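Local atomic coordinates of transmembrane oligosaccharyl transferase (Archaeoglobus fulgidus, PDB entry 3WAJ), a protein that belongs to the STT3/AglB family of oligosaccharyl transferases, large membrane enzymes that join a multi-helix transmembrane region to a soluble C-terminal part. Residues T742-V745 with L746-A750. Sequence-based numbering, arbitrary orientation.
Sequences TQEV and LYKYA
Glu744 and Lys748 lie one turn apart on helix 740-755 and run side by side in the same direction, an i to i+4 salt bridge on a single helical face. The lysine can be followed outward from its backbone. CB rests near the carbonyl oxygens of Glu744 and Val745, and CG passes 3.3 Å from Glu744 O, the acceptor to which Lys748 N also donates at 2.9 Å. CD lies farther from that oxygen as the chain, fully extended beyond CG, climbs to CE, which sits 3.9 Å from the glutamate CG. At the end, NZ reaches Glu744 OE1 at 2.9 Å, arriving from above the carboxylate plane, 39° out of it. The glutamate meets it halfway: with CG anti to the backbone N (chi1 161°), its straight chain carries the carboxylate to the level of the ammonium group. Neither charge depends on the other alone, since Ser768 OG also bonds to OE1 and Ala766 O accepts from NZ.

Around the helix, the Tyr747 ring meets the preceding turn obliquely, CD1 lying 3.1 Å from Gln743 O, while Tyr747 N donates to Gln743 O at 2.8 Å. Leu746 follows Thr742 alongside, CD1 to CG2 at 4.2 Å, both reaching toward helix 717-732. Because the ion pair is buried, its attraction is probably little screened by solvent; Glu615 OE1 lies close to Glu744 OE2, a pairing of like charges that the ammonium may help to offset, and the pair's bonds to Ala766 and Ser768 link helix 740-755 to the chain that follows it.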
ATOM      1  N   THR A 742     -20.560  -3.985 -14.732  1.00 32.97           N
ATOM      2  CA  THR A 742     -21.242  -5.107 -15.361  1.00 37.39           C
ATOM      3  C   THR A 742     -21.281  -6.310 -14.409  1.00 31.93           C
ATOM      4  O   THR A 742     -22.291  -7.034 -14.324  1.00 34.29           O
ATOM      5  CB  THR A 742     -20.583  -5.467 -16.686  1.00 35.25           C
ATOM      6  OG1 THR A 742     -20.733  -4.362 -17.584  1.00 38.28           O
ATOM      7  CG2 THR A 742     -21.213  -6.710 -17.286  1.00 31.81           C
ATOM      8  N   GLN A 743     -20.204  -6.520 -13.669  1.00 33.97           N
ATOM      9  CA  GLN A 743     -20.192  -7.630 -12.715  1.00 33.06           C
ATOM     10  C   GLN A 743     -21.307  -7.489 -11.707  1.00 30.89           C
ATOM     11  O   GLN A 743     -21.962  -8.470 -11.360  1.00 31.09           O
ATOM     12  CB  GLN A 743     -18.848  -7.723 -12.009  1.00 28.60           C
ATOM     13  CG  GLN A 743     -17.696  -7.987 -12.938  1.00 29.33           C
ATOM     14  CD  GLN A 743     -16.437  -8.269 -12.171  1.00 28.77           C
ATOM     15  OE1 GLN A 743     -16.496  -8.573 -10.985  1.00 34.25           O
ATOM     16  NE2 GLN A 743     -15.286  -8.158 -12.833  1.00 25.57           N
ATOM     17  N   GLU A 744     -21.517  -6.266 -11.230  1.00 30.58           N
ATOM     18  CA  GLU A 744     -22.579  -6.010 -10.256  1.00 34.92           C
ATOM     19  C   GLU A 744     -23.962  -6.287 -10.885  1.00 39.62           C
ATOM     20  O   GLU A 744     -24.831  -6.912 -10.261  1.00 35.06           O
ATOM     21  CB  GLU A 744     -22.494  -4.565  -9.752  1.00 30.27           C
ATOM     22  CG  GLU A 744     -23.779  -4.059  -9.107  1.00 35.30           C
ATOM     23  CD  GLU A 744     -23.663  -2.611  -8.627  1.00 46.03           C
ATOM     24  OE1 GLU A 744     -24.621  -1.824  -8.823  1.00 45.62           O
ATOM     25  OE2 GLU A 744     -22.611  -2.262  -8.040  1.00 46.95           O
ATOM     26  N   VAL A 745     -24.147  -5.824 -12.125  1.00 30.04           N
ATOM     27  CA  VAL A 745     -25.377  -6.103 -12.867  1.00 37.19           C
ATOM     28  C   VAL A 745     -25.595  -7.608 -12.946  1.00 32.01           C
ATOM     29  O   VAL A 745     -26.681  -8.095 -12.662  1.00 28.59           O
ATOM     30  CB  VAL A 745     -25.379  -5.467 -14.289  1.00 26.65           C
ATOM     31  CG1 VAL A 745     -26.523  -6.005 -15.101  1.00 25.14           C
ATOM     32  CG2 VAL A 745     -25.498  -3.940 -14.194  1.00 27.88           C
ATOM     33  N   LEU A 746     -24.551  -8.349 -13.298  1.00 28.57           N
ATOM     34  CA  LEU A 746     -24.677  -9.798 -13.372  1.00 33.65           C
ATOM     35  C   LEU A 746     -24.940 -10.456 -11.998  1.00 35.51           C
ATOM     36  O   LEU A 746     -25.735 -11.398 -11.891  1.00 38.97           O
ATOM     37  CB  LEU A 746     -23.464 -10.405 -14.078  1.00 34.58           C
ATOM     38  CG  LEU A 746     -23.323  -9.985 -15.547  1.00 35.46           C
ATOM     39  CD1 LEU A 746     -22.097 -10.638 -16.209  1.00 31.95           C
ATOM     40  CD2 LEU A 746     -24.597 -10.318 -16.314  1.00 29.51           C
ATOM     41  N   TYR A 747     -24.281  -9.964 -10.954  1.00 32.00           N
ATOM     42  CA  TYR A 747     -24.520 -10.447  -9.597  1.00 27.93           C
ATOM     43  C   TYR A 747     -25.996 -10.325  -9.255  1.00 30.06           C
ATOM     44  O   TYR A 747     -26.591 -11.252  -8.698  1.00 30.58           O
ATOM     45  CB  TYR A 747     -23.752  -9.590  -8.593  1.00 34.00           C
ATOM     46  CG  TYR A 747     -22.307  -9.941  -8.411  1.00 32.04           C
ATOM     47  CD1 TYR A 747     -21.641 -10.735  -9.326  1.00 28.17           C
ATOM     48  CD2 TYR A 747     -21.613  -9.497  -7.300  1.00 31.94           C
ATOM     49  CE1 TYR A 747     -20.305 -11.069  -9.141  1.00 30.87           C
ATOM     50  CE2 TYR A 747     -20.280  -9.831  -7.099  1.00 31.79           C
ATOM     51  CZ  TYR A 747     -19.631 -10.613  -8.023  1.00 31.40           C
ATOM     52  OH  TYR A 747     -18.297 -10.925  -7.835  1.00 31.45           O
ATOM     53  N   LYS A 748     -26.571  -9.162  -9.575  1.00 29.95           N
ATOM     54  CA  LYS A 748     -27.981  -8.886  -9.301  1.00 31.89           C
ATOM     55  C   LYS A 748     -28.882  -9.784 -10.118  1.00 31.88           C
ATOM     56  O   LYS A 748     -29.884 -10.304  -9.615  1.00 35.62           O
ATOM     57  CB  LYS A 748     -28.316  -7.420  -9.608  1.00 25.24           C
ATOM     58  CG  LYS A 748     -27.653  -6.457  -8.674  1.00 32.83           C
ATOM     59  CD  LYS A 748     -27.991  -5.006  -9.000  1.00 35.86           C
ATOM     60  CE  LYS A 748     -27.446  -4.113  -7.885  1.00 33.60           C
ATOM     61  NZ  LYS A 748     -27.365  -2.683  -8.250  1.00 31.48           N
ATOM     62  N   TYR A 749     -28.531  -9.947 -11.388  1.00 32.07           N
ATOM     63  CA  TYR A 749     -29.253 -10.868 -12.277  1.00 35.13           C
ATOM     64  C   TYR A 749     -29.252 -12.289 -11.707  1.00 36.14           C
ATOM     65  O   TYR A 749     -30.312 -12.892 -11.557  1.00 38.44           O
ATOM     66  CB  TYR A 749     -28.638 -10.845 -13.677  1.00 26.34           C
ATOM     67  CG  TYR A 749     -29.207 -11.882 -14.626  1.00 34.68           C
ATOM     68  CD1 TYR A 749     -30.536 -11.819 -15.057  1.00 34.99           C
ATOM     69  CD2 TYR A 749     -28.398 -12.901 -15.127  1.00 33.16           C
ATOM     70  CE1 TYR A 749     -31.047 -12.767 -15.934  1.00 38.25           C
ATOM     71  CE2 TYR A 749     -28.889 -13.851 -16.005  1.00 37.95           C
ATOM     72  CZ  TYR A 749     -30.214 -13.786 -16.409  1.00 44.11           C
ATOM     73  OH  TYR A 749     -30.678 -14.735 -17.294  1.00 42.44           O
ATOM     74  N   ALA A 750     -28.062 -12.797 -11.370  1.00 35.70           N
ATOM     75  CA  ALA A 750     -27.909 -14.108 -10.734  1.00 36.48           C
ATOM     76  C   ALA A 750     -28.813 -14.277  -9.516  1.00 39.04           C
ATOM     77  O   ALA A 750     -29.484 -15.305  -9.363  1.00 34.56           O
ATOM     78  CB  ALA A 750     -26.474 -14.330 -10.337  1.00 30.88           C
TER